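PDB 6I86: uncharacterized protein from Chondromyces crocatus, which is of unknown function but is encoded in the crocagin gene cluster and probably takes part in the biosynthesis of that ribosomally made, modified peptide. Local coordinates for residues L12-W17 with G60-R65; F21-S26 with R94-T99; Q55-G60 with K130-E135; C66-S71 with L110-G115; I88-G93 with G115-L120. One frame throughout, in Å; residues are numbered along the deposited sequence. Where two conformers were deposited one is given.

Contact 1: L12-W17 with G60-R65; sequences LPASTW and GYFKVR
Pro13 lies against the ring of Tyr61, and the two side chains run side by side. Pro13 CB sits over one face of the ring, 3.6 Å from its centroid and 15° off the normal, in a CH-pi contact. Pro13 CD comes 3.5 Å from Tyr61 CE2. The ring is placed there by Tyr61 CG standing anti to the carbonyl carbon, chi1 -84°. Were Tyr61 an alanine, the Pro13 ring would probably lose the aromatic face it packs on. On the other face of the sheet are Leu12, Ala14 and Phe62. Ala14 O meets the edge of the Phe62 ring in its plane, 3.4 Å from Phe62 CE2. Gly60 C lies over one face of that ring, toward its rim; a CB on Gly60 would run into Phe62 CZ. Four backbone bonds hold the pair. Leu12 and Phe62 exchange two, with Phe62 N 3.0 Å from Leu12 O. Ala14 and Gly60 exchange the other two, with Ala14 N 3.0 Å from Gly60 O. Outside the pair, Leu12 also packs on Ile18 of strand 17-22. This is antiparallel pairing of edge strand 4-14 with strand 60-69 in the five-stranded mixed sheet, with Pro13 and Tyr61 as a non-hydrogen-bonded pair.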
# COMPACT_ATOMS: atom_id res chain seq x y z
N LEU A 12 4.59 -9.16 0.93
CA LEU A 12 3.39 -9.97 0.92
C LEU A 12 3.15 -10.51 -0.49
O LEU A 12 3.59 -9.89 -1.46
CB LEU A 12 2.15 -9.19 1.40
CG LEU A 12 1.94 -7.69 1.17
CD1 LEU A 12 2.31 -7.22 -0.23
CD2 LEU A 12 0.49 -7.36 1.46
N PRO A 13 2.46 -11.64 -0.61
CA PRO A 13 2.05 -12.10 -1.94
C PRO A 13 0.78 -11.40 -2.40
O PRO A 13 -0.03 -10.94 -1.59
CB PRO A 13 1.81 -13.60 -1.72
CG PRO A 13 1.33 -13.68 -0.30
CD PRO A 13 2.06 -12.58 0.45
N ALA A 14 0.62 -11.33 -3.72
CA ALA A 14 -0.56 -10.73 -4.30
C ALA A 14 -0.65 -11.14 -5.77
O ALA A 14 0.37 -11.26 -6.45
CB ALA A 14 -0.54 -9.20 -4.18
N SER A 15 -1.88 -11.34 -6.23
CA SER A 15 -2.13 -11.66 -7.63
C SER A 15 -2.73 -10.50 -8.41
O SER A 15 -2.55 -10.44 -9.63
CB SER A 15 -3.06 -12.88 -7.75
OG SER A 15 -4.34 -12.61 -7.20
N THR A 16 -3.44 -9.58 -7.75
CA THR A 16 -4.05 -8.45 -8.45
C THR A 16 -3.91 -7.15 -7.66
O THR A 16 -3.26 -6.21 -8.12
CB THR A 16 -5.53 -8.72 -8.74
OG1 THR A 16 -6.17 -9.17 -7.54
CG2 THR A 16 -5.69 -9.77 -9.82
N TRP A 17 -4.50 -7.09 -6.47
CA TRP A 17 -4.60 -5.85 -5.71
C TRP A 17 -4.00 -5.99 -4.32
O TRP A 17 -4.34 -6.92 -3.58
CB TRP A 17 -6.06 -5.40 -5.59
CG TRP A 17 -6.68 -4.93 -6.86
CD1 TRP A 17 -6.05 -4.71 -8.05
CD2 TRP A 17 -8.05 -4.61 -7.07
NE1 TRP A 17 -6.95 -4.28 -8.99
CE2 TRP A 17 -8.19 -4.21 -8.42
CE3 TRP A 17 -9.18 -4.62 -6.25
CZ2 TRP A 17 -9.41 -3.82 -8.96
CZ3 TRP A 17 -10.40 -4.24 -6.79
CH2 TRP A 17 -10.50 -3.85 -8.13
N GLY A 60 2.84 -12.64 -7.45
CA GLY A 60 4.20 -12.73 -6.97
C GLY A 60 4.27 -12.32 -5.51
O GLY A 60 3.25 -12.17 -4.84
N TYR A 61 5.50 -12.14 -5.04
CA TYR A 61 5.77 -11.59 -3.72
C TYR A 61 6.44 -10.24 -3.91
O TYR A 61 7.40 -10.12 -4.69
CB TYR A 61 6.67 -12.51 -2.90
CG TYR A 61 5.95 -13.62 -2.18
CD1 TYR A 61 5.67 -14.82 -2.81
CD2 TYR A 61 5.57 -13.47 -0.85
CE1 TYR A 61 5.02 -15.84 -2.15
CE2 TYR A 61 4.91 -14.49 -0.18
CZ TYR A 61 4.64 -15.67 -0.84
OH TYR A 61 3.99 -16.69 -0.18
N PHE A 62 5.96 -9.22 -3.20
CA PHE A 62 6.36 -7.85 -3.46
C PHE A 62 6.72 -7.13 -2.17
O PHE A 62 6.04 -7.28 -1.15
CB PHE A 62 5.26 -7.11 -4.21
CG PHE A 62 4.74 -7.85 -5.41
CD1 PHE A 62 5.52 -7.97 -6.55
CD2 PHE A 62 3.50 -8.47 -5.38
CE1 PHE A 62 5.07 -8.68 -7.65
CE2 PHE A 62 3.04 -9.18 -6.48
CZ PHE A 62 3.82 -9.28 -7.62
N LYS A 63 7.79 -6.35 -2.24
CA LYS A 63 8.27 -5.56 -1.12
C LYS A 63 7.79 -4.12 -1.31
O LYS A 63 8.12 -3.48 -2.32
CB LYS A 63 9.79 -5.62 -1.03
CG LYS A 63 10.40 -4.71 0.03
CD LYS A 63 11.93 -4.81 0.03
CE LYS A 63 12.40 -6.18 0.49
NZ LYS A 63 13.88 -6.31 0.46
N VAL A 64 7.02 -3.62 -0.35
CA VAL A 64 6.46 -2.28 -0.41
C VAL A 64 6.98 -1.49 0.78
O VAL A 64 6.76 -1.87 1.93
CB VAL A 64 4.92 -2.29 -0.42
CG1 VAL A 64 4.37 -0.88 -0.57
CG2 VAL A 64 4.40 -3.20 -1.52
N ARG A 65 7.69 -0.40 0.49
CA ARG A 65 8.15 0.51 1.53
C ARG A 65 7.13 1.63 1.69
O ARG A 65 6.69 2.23 0.70
CB ARG A 65 9.52 1.09 1.17
CG ARG A 65 10.04 2.11 2.17
CD ARG A 65 11.42 2.60 1.79
NE ARG A 65 12.38 1.50 1.69
CZ ARG A 65 13.47 1.53 0.92
NH1 ARG A 65 13.74 2.61 0.20
NH2 ARG A 65 14.28 0.49 0.88

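Contact 2: F21-S26 with R94-T99; sequences FDASCS and RLVACT
Antiparallel pairing of strands 17-22 and 94-99, the two inner strands of the four-stranded sheet, brings Phe21 opposite Val96. The pairing ends in a type I turn from Asp22 to Cys25. Phe21 and Val96 form a hydrogen-bonded pair. Val96 N gives a nearly straight bond to Phe21 O, 2.8 Å long with 173° at the hydrogen. Phe21 N returns one to Val96 O at 3.0 Å. Two residues on, Ala23 N reaches Arg94 O at 2.8 Å, but this bond is more bent, 138°. The Phe21 ring folds back over strand 94-99 because its CG stands between the backbone N and the carbonyl carbon, chi1 44°. Val96 O then lies over the centre of one face of the ring. The CG2 branch of Val96 touches Phe21 CE1 at 3.4 Å. Cys98 comes at the ring edge, a sulfur-aromatic contact. The CG1 branch of Val96 turns to the methyl of Ala23. Ala23 CB also meets the extended chain of Arg94, 3.7 Å from Arg94 CD. Asp22 shapes the turn. Its OD1 accepts from Ser24 N in an Asx turn, and Cys25 N bonds to Asp22 O. Ser92 OG is a further partner of Asp22 OD1, tying the turn to the loop after strand 82-90. Ser24 OG also bonds to Asp22 OD1, 2.7 Å away and well above the carboxylate plane.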
# COMPACT_ATOMS: atom_id res chain seq x y z
N PHE A 21 -5.31 0.76 4.00
CA PHE A 21 -6.46 1.40 4.61
C PHE A 21 -6.25 1.54 6.11
O PHE A 21 -5.38 0.89 6.69
CB PHE A 21 -7.75 0.61 4.33
CG PHE A 21 -7.60 -0.87 4.49
CD1 PHE A 21 -7.84 -1.48 5.72
CD2 PHE A 21 -7.21 -1.66 3.42
CE1 PHE A 21 -7.69 -2.85 5.86
CE2 PHE A 21 -7.05 -3.03 3.57
CZ PHE A 21 -7.30 -3.63 4.79
N ASP A 22 -7.07 2.39 6.72
CA ASP A 22 -7.09 2.51 8.16
C ASP A 22 -7.64 1.23 8.78
O ASP A 22 -8.52 0.58 8.22
CB ASP A 22 -7.93 3.71 8.59
CG ASP A 22 -7.76 4.06 10.06
OD1 ASP A 22 -8.39 3.38 10.90
OD2 ASP A 22 -7.00 5.00 10.37
N ALA A 23 -7.11 0.88 9.95
CA ALA A 23 -7.51 -0.37 10.60
C ALA A 23 -9.00 -0.37 10.94
O ALA A 23 -9.61 -1.45 11.03
CB ALA A 23 -6.68 -0.59 11.86
N SER A 24 -9.59 0.80 11.12
CA SER A 24 -11.01 0.92 11.44
C SER A 24 -11.90 0.89 10.20
O SER A 24 -13.13 0.91 10.35
CB SER A 24 -11.26 2.22 12.22
OG SER A 24 -11.03 3.35 11.41
N CYS A 25 -11.32 0.84 9.00
CA CYS A 25 -12.12 0.83 7.79
C CYS A 25 -12.97 -0.44 7.72
O CYS A 25 -12.57 -1.50 8.21
CB CYS A 25 -11.22 0.92 6.56
SG CYS A 25 -12.10 1.06 4.98
N SER A 26 -14.15 -0.32 7.12
CA SER A 26 -15.08 -1.44 7.04
C SER A 26 -14.47 -2.65 6.35
O SER A 26 -14.83 -3.79 6.66
CB SER A 26 -16.36 -1.01 6.32
OG SER A 26 -16.08 -0.62 4.98
N ARG A 94 -3.90 4.12 12.17
CA ARG A 94 -3.32 2.79 12.04
C ARG A 94 -3.47 2.34 10.59
O ARG A 94 -4.55 1.94 10.15
CB ARG A 94 -4.00 1.81 12.99
CG ARG A 94 -3.14 0.62 13.35
CD ARG A 94 -3.87 -0.33 14.27
NE ARG A 94 -3.40 -1.70 14.07
CZ ARG A 94 -2.29 -2.18 14.61
NH1 ARG A 94 -1.53 -1.40 15.37
NH2 ARG A 94 -1.93 -3.44 14.39
N LEU A 95 -2.37 2.42 9.84
CA LEU A 95 -2.35 2.03 8.43
C LEU A 95 -2.05 0.53 8.34
O LEU A 95 -1.03 0.07 8.85
CB LEU A 95 -1.30 2.83 7.67
CG LEU A 95 -1.15 2.53 6.19
CD1 LEU A 95 -2.39 2.95 5.42
CD2 LEU A 95 0.09 3.23 5.65
N VAL A 96 -2.96 -0.21 7.71
CA VAL A 96 -2.82 -1.66 7.56
C VAL A 96 -3.05 -2.03 6.10
O VAL A 96 -3.56 -1.24 5.30
CB VAL A 96 -3.79 -2.44 8.47
CG1 VAL A 96 -3.60 -2.05 9.92
CG2 VAL A 96 -5.21 -2.19 8.04
N ALA A 97 -2.69 -3.27 5.77
CA ALA A 97 -2.72 -3.73 4.39
C ALA A 97 -3.35 -5.11 4.30
O ALA A 97 -3.21 -5.93 5.21
CB ALA A 97 -1.31 -3.76 3.78
N CYS A 98 -4.04 -5.36 3.19
CA CYS A 98 -4.53 -6.68 2.85
C CYS A 98 -4.42 -6.86 1.34
O CYS A 98 -3.92 -5.98 0.63
CB CYS A 98 -5.97 -6.88 3.34
SG CYS A 98 -7.25 -6.32 2.22
N THR A 99 -4.86 -8.02 0.85
CA THR A 99 -4.97 -8.28 -0.58
C THR A 99 -6.34 -8.87 -0.85
O THR A 99 -7.05 -9.30 0.06
CB THR A 99 -3.87 -9.24 -1.08
OG1 THR A 99 -4.20 -10.58 -0.71
CG2 THR A 99 -2.51 -8.87 -0.51

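Contact 3: Q55-G60 with K130-E135; sequences QVVLEG and KHYDVE
Tyr132 lays its side chain along residues 57-59 and meets all three. Tyr132 CB is 3.6 Å from Glu59 O. A chi1 of -63° sets CG beside the backbone N, and the ring runs alongside the carbonyls of Leu58 and Glu59. Tyr132 CD1 is 3.4 Å from Glu59 O, and Tyr132 CE1 is 3.5 Å from Leu58 O. Leu58 crosses the ring at about a right angle and covers one face. Leu58 CB stands 3.9 Å from the ring centroid, 14° off the normal, in a CH-pi contact. Leu58 CD1 reaches the far rim, 3.6 Å from Tyr132 CE2. At the tip, Tyr132 OH rests 3.5 Å from Val57 CB. The hydroxyl is hydrogen-bonded to Glu128 OE2, which also accepts from Val57 N, so one carboxylate oxygen holds both sides of the contact. A valine in place of Tyr132 would probably uncover Leu58 and take one of these two partners from Glu128. Beside the Tyr132 backbone, Gly60 CA lies 3.4 Å from His131 O. A CB on Gly60 would clash with that oxygen, so the close backbone approach suits a glycine. No hydrogen bond joins the two segments directly. This is loop-to-loop packing near the surface: the connection between strands 51-55 and 60-69 meets the loop that follows helix 125-128.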
# COMPACT_ATOMS: atom_id res chain seq x y z
N GLN A 55 -2.00 -2.05 -7.69
CA GLN A 55 -2.22 -3.11 -8.66
C GLN A 55 -0.90 -3.74 -9.08
O GLN A 55 0.11 -3.04 -9.27
CB GLN A 55 -2.95 -2.57 -9.90
CG GLN A 55 -3.12 -3.58 -11.02
CD GLN A 55 -4.38 -3.36 -11.83
OE1 GLN A 55 -5.44 -3.07 -11.27
NE2 GLN A 55 -4.27 -3.50 -13.14
N VAL A 56 -0.90 -5.06 -9.20
CA VAL A 56 0.22 -5.80 -9.76
C VAL A 56 -0.26 -6.48 -11.03
O VAL A 56 -1.45 -6.73 -11.22
CB VAL A 56 0.83 -6.82 -8.78
CG1 VAL A 56 1.31 -6.13 -7.52
CG2 VAL A 56 -0.19 -7.91 -8.46
N VAL A 57 0.69 -6.78 -11.91
CA VAL A 57 0.36 -7.35 -13.21
C VAL A 57 0.11 -8.85 -13.11
O VAL A 57 -0.80 -9.39 -13.74
CB VAL A 57 1.47 -7.02 -14.22
CG1 VAL A 57 1.04 -7.37 -15.62
CG2 VAL A 57 1.85 -5.55 -14.13
N LEU A 58 0.93 -9.54 -12.31
CA LEU A 58 0.81 -10.98 -12.16
C LEU A 58 1.13 -11.35 -10.72
O LEU A 58 1.67 -10.54 -9.96
CB LEU A 58 1.73 -11.73 -13.13
CG LEU A 58 1.67 -11.37 -14.62
CD1 LEU A 58 2.97 -11.76 -15.30
CD2 LEU A 58 0.49 -12.03 -15.31
N GLU A 59 0.81 -12.59 -10.36
CA GLU A 59 1.02 -13.05 -8.99
C GLU A 59 2.50 -13.10 -8.65
O GLU A 59 3.32 -13.55 -9.45
CB GLU A 59 0.38 -14.42 -8.79
CG GLU A 59 1.03 -15.27 -7.70
CD GLU A 59 0.58 -14.90 -6.30
OE1 GLU A 59 1.36 -15.08 -5.34
OE2 GLU A 59 -0.57 -14.42 -6.15
N GLY A 60 2.84 -12.64 -7.45
CA GLY A 60 4.20 -12.73 -6.97
C GLY A 60 4.27 -12.32 -5.51
O GLY A 60 3.25 -12.17 -4.84
N LYS A 130 10.57 -8.87 -11.59
CA LYS A 130 11.63 -9.75 -11.11
C LYS A 130 11.15 -10.76 -10.09
O LYS A 130 11.90 -11.67 -9.74
CB LYS A 130 12.77 -8.94 -10.48
CG LYS A 130 13.52 -8.01 -11.41
CD LYS A 130 14.55 -7.21 -10.62
CE LYS A 130 15.20 -6.13 -11.46
NZ LYS A 130 16.10 -5.27 -10.64
N HIS A 131 9.92 -10.62 -9.59
CA HIS A 131 9.51 -11.27 -8.35
C HIS A 131 8.23 -12.08 -8.51
O HIS A 131 7.54 -12.34 -7.52
CB HIS A 131 9.36 -10.22 -7.25
CG HIS A 131 10.60 -9.42 -7.03
ND1 HIS A 131 10.62 -8.04 -7.07
CD2 HIS A 131 11.88 -9.80 -6.79
CE1 HIS A 131 11.85 -7.61 -6.85
NE2 HIS A 131 12.63 -8.66 -6.68
N TYR A 132 7.89 -12.48 -9.74
CA TYR A 132 6.74 -13.35 -9.94
C TYR A 132 7.02 -14.78 -9.50
O TYR A 132 6.07 -15.52 -9.20
CB TYR A 132 6.33 -13.34 -11.42
CG TYR A 132 5.88 -11.99 -11.92
CD1 TYR A 132 5.13 -11.15 -11.11
CD2 TYR A 132 6.21 -11.55 -13.20
CE1 TYR A 132 4.71 -9.91 -11.57
CE2 TYR A 132 5.79 -10.32 -13.66
CZ TYR A 132 5.05 -9.50 -12.84
OH TYR A 132 4.63 -8.27 -13.29
N ASP A 133 8.28 -15.19 -9.44
CA ASP A 133 8.66 -16.56 -9.10
C ASP A 133 9.15 -16.70 -7.66
O ASP A 133 9.63 -17.77 -7.29
CB ASP A 133 9.73 -17.07 -10.06
CG ASP A 133 9.21 -17.23 -11.48
OD1 ASP A 133 7.99 -17.43 -11.65
OD2 ASP A 133 10.03 -17.16 -12.42
N VAL A 134 9.04 -15.64 -6.85
CA VAL A 134 9.43 -15.75 -5.45
C VAL A 134 8.48 -16.70 -4.74
O VAL A 134 7.26 -16.56 -4.82
CB VAL A 134 9.45 -14.36 -4.80
CG1 VAL A 134 9.84 -14.47 -3.34
CG2 VAL A 134 10.42 -13.44 -5.53
N GLU A 135 9.05 -17.68 -4.03
CA GLU A 135 8.24 -18.73 -3.42
C GLU A 135 7.63 -18.29 -2.10
O GLU A 135 6.54 -18.75 -1.74
CB GLU A 135 9.09 -19.98 -3.20
CG GLU A 135 9.61 -20.62 -4.47
CD GLU A 135 10.76 -21.58 -4.20
OE1 GLU A 135 11.59 -21.79 -5.11
OE2 GLU A 135 10.84 -22.11 -3.08

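Contact 4: C66-S71 with L110-G115; sequences CILRSS and LTVPPG
Leu110 and Val112 face Cys66 and Leu68, but the backbones stay apart: the nearest CA atoms, those of Leu68 and Val112, are 7.4 Å from each other, and no hydrogen bond joins the segments. Side chains bridge them. Leu110 extends one methyl, CD1, to the backbone of strand 60-69. Leu110 CD1 lies 3.6 Å from Cys66 O and 4.0 Å from Leu68 N. Cys66 SG has two positions, so its touch on Leu110 CD1 is less certain. In Leu110 chi1 of -77° keeps CG on the side of the backbone N, and chi2 near 180° carries CD1 outward to this place. Leu68 and Val112 approach at a slant. Leu68 CD2 meets Val112 CG1 at 3.8 Å and also Pro113 CD, at 4.2 Å. Tyr117 of strand 115-123 touches both Leu68 and Val112 and closes the group. Cys66 also packs on Leu95 of strand 94-99, and Leu110 on Ala8 of strand 4-14. The contact thus joins the two sheets face to face, strand 60-69 on one and strand 107-111 on the other. With only methyl, methylene and sulfur contacts between side chains, cohesion here rests on van der Waals packing and burial of apolar surface, not on directional bonds.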
# COMPACT_ATOMS: atom_id res chain seq x y z
N CYS A 66 6.73 1.89 2.93
CA CYS A 66 5.80 2.96 3.25
C CYS A 66 6.51 4.00 4.11
O CYS A 66 7.18 3.64 5.08
CB CYS A 66 4.56 2.43 3.98
SG CYS A 66 3.25 3.66 4.19
N ILE A 67 6.36 5.27 3.75
CA ILE A 67 7.05 6.36 4.41
C ILE A 67 6.04 7.44 4.78
O ILE A 67 5.25 7.88 3.93
CB ILE A 67 8.15 6.96 3.50
CG1 ILE A 67 9.16 5.89 3.11
CG2 ILE A 67 8.83 8.14 4.19
CD1 ILE A 67 10.04 6.29 1.95
N LEU A 68 6.06 7.85 6.04
CA LEU A 68 5.45 9.11 6.45
C LEU A 68 6.53 10.18 6.32
O LEU A 68 7.60 10.07 6.94
CB LEU A 68 4.91 9.04 7.87
CG LEU A 68 4.42 10.38 8.43
CD1 LEU A 68 3.15 10.83 7.74
CD2 LEU A 68 4.22 10.31 9.94
N ARG A 69 6.27 11.19 5.51
CA ARG A 69 7.24 12.23 5.21
C ARG A 69 6.62 13.58 5.52
O ARG A 69 5.39 13.75 5.51
CB ARG A 69 7.70 12.15 3.74
CG ARG A 69 9.09 12.72 3.49
CD ARG A 69 9.47 12.63 2.01
NE ARG A 69 9.93 11.30 1.61
CZ ARG A 69 11.09 10.75 1.96
NH1 ARG A 69 11.94 11.42 2.72
NH2 ARG A 69 11.40 9.53 1.53
N SER A 70 7.47 14.56 5.82
CA SER A 70 6.97 15.89 6.18
C SER A 70 6.38 16.62 4.98
O SER A 70 5.59 17.54 5.16
CB SER A 70 8.08 16.73 6.80
OG SER A 70 9.04 17.12 5.83
N SER A 71 6.77 16.24 3.77
CA SER A 71 6.23 16.82 2.54
C SER A 71 6.50 15.84 1.41
O SER A 71 6.94 14.71 1.64
CB SER A 71 6.85 18.20 2.28
OG SER A 71 8.21 18.10 1.91
N LEU A 110 2.12 1.11 9.32
CA LEU A 110 2.61 2.20 10.14
C LEU A 110 1.46 2.73 10.98
O LEU A 110 0.29 2.61 10.60
CB LEU A 110 3.19 3.34 9.27
CG LEU A 110 4.57 3.20 8.64
CD1 LEU A 110 4.88 4.41 7.76
CD2 LEU A 110 5.64 3.03 9.70
N THR A 111 1.79 3.29 12.13
CA THR A 111 0.85 4.07 12.92
C THR A 111 1.27 5.52 12.86
O THR A 111 2.36 5.88 13.33
CB THR A 111 0.78 3.59 14.37
OG1 THR A 111 0.21 2.27 14.41
CG2 THR A 111 -0.09 4.53 15.20
N VAL A 112 0.43 6.36 12.26
CA VAL A 112 0.74 7.77 12.04
C VAL A 112 -0.31 8.58 12.80
O VAL A 112 -1.29 8.00 13.29
CB VAL A 112 0.75 8.10 10.54
CG1 VAL A 112 1.84 7.31 9.84
CG2 VAL A 112 -0.61 7.81 9.93
N PRO A 113 -0.15 9.90 12.94
CA PRO A 113 -1.22 10.71 13.54
C PRO A 113 -2.49 10.60 12.72
O PRO A 113 -2.45 10.56 11.49
CB PRO A 113 -0.65 12.13 13.49
CG PRO A 113 0.82 11.94 13.53
CD PRO A 113 1.08 10.69 12.73
N PRO A 114 -3.65 10.53 13.38
CA PRO A 114 -4.91 10.46 12.64
C PRO A 114 -5.10 11.70 11.78
O PRO A 114 -4.68 12.81 12.14
CB PRO A 114 -5.97 10.38 13.75
CG PRO A 114 -5.23 9.92 14.96
CD PRO A 114 -3.85 10.47 14.84
N GLY A 115 -5.73 11.51 10.64
CA GLY A 115 -6.04 12.62 9.77
C GLY A 115 -5.96 12.22 8.32
O GLY A 115 -5.96 11.04 7.98

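Contact 5: I88-G93 with G115-L120; sequences IVLPSG and GRYRVL
Arg116 folds its guanidinium flat over Val89. The CG2 methyl of Val89 stands over the centre of the group, 3.5 Å from Arg116 CZ. The arginine chain runs out extended and then bends at chi3, -42°, which brings the flat group back across the valine. Both residues lie on one face of the sheet, as a non-hydrogen-bonded pair. The other face carries Ile88, Leu90, Tyr117 and Val119. Leu90 and Tyr117 cross at about a right angle, and Leu90 CD1 comes 3.9 Å from Tyr117 CD2. Ile88 slants across Val119, with the two CG2 methyls, Ile88 CG2 and Val119 CG2, 3.6 Å apart. The backbones fix these positions. The hydrogen bonds from Ile88 N to Tyr117 O and from Tyr117 N to Ile88 O are both 2.9 Å. Leu90 N bonds to Gly115 O at 2.9 Å, and Gly115 N bonds back to Leu90 O from above the carbonyl plane. At the backbone angles of Gly115 a CB would be pressed against the carbonyl oxygen of Pro114. Tyr117 OH is hydrogen-bonded to Pro113 O, just ahead of the strand. In the five-stranded mixed sheet, strand 82-90 is outermost and strand 115-123 lies between it and strand 148-154. Leu90 packs on Leu152 and Val119 on Ile150 of strand 148-154, while Leu90 also touches Asp22 of strand 17-22 in the other sheet.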
# COMPACT_ATOMS: atom_id res chain seq x y z
N ILE A 88 -5.45 9.59 1.29
CA ILE A 88 -6.06 8.61 2.17
C ILE A 88 -6.47 9.31 3.46
O ILE A 88 -5.77 10.20 3.95
CB ILE A 88 -5.12 7.41 2.44
CG1 ILE A 88 -5.92 6.23 2.98
CG2 ILE A 88 -4.00 7.79 3.41
CD1 ILE A 88 -5.11 4.96 3.12
N VAL A 89 -7.61 8.90 4.00
CA VAL A 89 -8.10 9.35 5.30
C VAL A 89 -7.87 8.22 6.30
O VAL A 89 -8.26 7.08 6.05
CB VAL A 89 -9.58 9.74 5.24
CG1 VAL A 89 -10.07 10.18 6.62
CG2 VAL A 89 -9.80 10.84 4.22
N LEU A 90 -7.23 8.55 7.42
CA LEU A 90 -6.89 7.57 8.45
C LEU A 90 -7.49 8.03 9.77
O LEU A 90 -6.84 8.74 10.55
CB LEU A 90 -5.38 7.40 8.56
CG LEU A 90 -4.68 6.88 7.30
CD1 LEU A 90 -3.17 6.98 7.44
CD2 LEU A 90 -5.10 5.45 6.99
N PRO A 91 -8.74 7.64 10.07
CA PRO A 91 -9.39 8.14 11.29
C PRO A 91 -8.70 7.71 12.58
O PRO A 91 -8.77 8.44 13.58
CB PRO A 91 -10.81 7.55 11.19
CG PRO A 91 -11.00 7.27 9.73
CD PRO A 91 -9.66 6.87 9.22
N SER A 92 -8.03 6.56 12.59
CA SER A 92 -7.29 6.10 13.76
C SER A 92 -5.78 6.24 13.61
O SER A 92 -5.06 6.11 14.61
CB SER A 92 -7.63 4.64 14.07
OG SER A 92 -7.02 3.76 13.15
N GLY A 93 -5.29 6.50 12.40
CA GLY A 93 -3.86 6.57 12.16
C GLY A 93 -3.18 5.23 11.99
O GLY A 93 -1.98 5.20 11.68
N GLY A 115 -5.73 11.51 10.64
CA GLY A 115 -6.04 12.62 9.77
C GLY A 115 -5.96 12.22 8.32
O GLY A 115 -5.96 11.04 7.98
N ARG A 116 -5.87 13.24 7.47
CA ARG A 116 -5.94 13.10 6.03
C ARG A 116 -4.57 13.37 5.42
O ARG A 116 -3.89 14.33 5.80
CB ARG A 116 -6.98 14.07 5.46
CG ARG A 116 -7.04 14.12 3.96
CD ARG A 116 -8.22 14.95 3.47
NE ARG A 116 -9.43 14.71 4.25
CZ ARG A 116 -10.55 14.18 3.75
NH1 ARG A 116 -11.60 13.99 4.52
NH2 ARG A 116 -10.60 13.85 2.47
N TYR A 117 -4.17 12.51 4.49
CA TYR A 117 -2.82 12.54 3.95
C TYR A 117 -2.85 12.53 2.43
O TYR A 117 -3.65 11.80 1.83
CB TYR A 117 -2.00 11.34 4.43
CG TYR A 117 -1.67 11.38 5.89
CD1 TYR A 117 -0.52 12.01 6.35
CD2 TYR A 117 -2.53 10.81 6.83
CE1 TYR A 117 -0.22 12.05 7.70
CE2 TYR A 117 -2.24 10.85 8.18
CZ TYR A 117 -1.08 11.48 8.61
OH TYR A 117 -0.79 11.52 9.95
N ARG A 118 -1.99 13.33 1.82
CA ARG A 118 -1.65 13.11 0.43
C ARG A 118 -0.78 11.86 0.32
O ARG A 118 0.02 11.56 1.21
CB ARG A 118 -0.93 14.33 -0.16
CG ARG A 118 -1.59 14.85 -1.43
CD ARG A 118 -1.03 16.19 -1.88
NE ARG A 118 -1.49 17.30 -1.05
CZ ARG A 118 -2.69 17.86 -1.17
NH1 ARG A 118 -3.03 18.88 -0.38
NH2 ARG A 118 -3.56 17.40 -2.05
N VAL A 119 -0.97 11.11 -0.76
CA VAL A 119 -0.33 9.81 -0.92
C VAL A 119 0.30 9.76 -2.30
O VAL A 119 -0.39 9.99 -3.31
CB VAL A 119 -1.32 8.65 -0.74
CG1 VAL A 119 -0.64 7.32 -1.07
CG2 VAL A 119 -1.85 8.63 0.68
N LEU A 120 1.59 9.46 -2.36
CA LEU A 120 2.28 9.22 -3.61
C LEU A 120 2.51 7.72 -3.75
O LEU A 120 3.20 7.12 -2.91
CB LEU A 120 3.60 9.98 -3.68
CG LEU A 120 4.35 9.84 -5.00
CD1 LEU A 120 3.58 10.55 -6.11
CD2 LEU A 120 5.76 10.42 -4.88

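How the contacts relate
Contacts 1 and 5 are strand pairings at the two outer ends of the five-stranded sheet, on opposite sides of the chain's centre. Contact 2 pairs strands within the four-stranded sheet. All three rely on backbone hydrogen bonds. Contacts 3 and 4 have none between their segments; contact 4 is apolar packing between the sheets, contact 3 aromatic packing of one tyrosine on a loop. Contact 4 shares Gly115 with contact 5, and Val112 N probably bonds to Gly93 O there. Contact 2 meets contact 5 through Asp22 and Ser92, and contact 4 through Leu95. Contact 3 is nearer the surface and shares Gly60 with contact 1. Contacts 1, 2 and 4 are buried; contacts 3 and 5 are partly so.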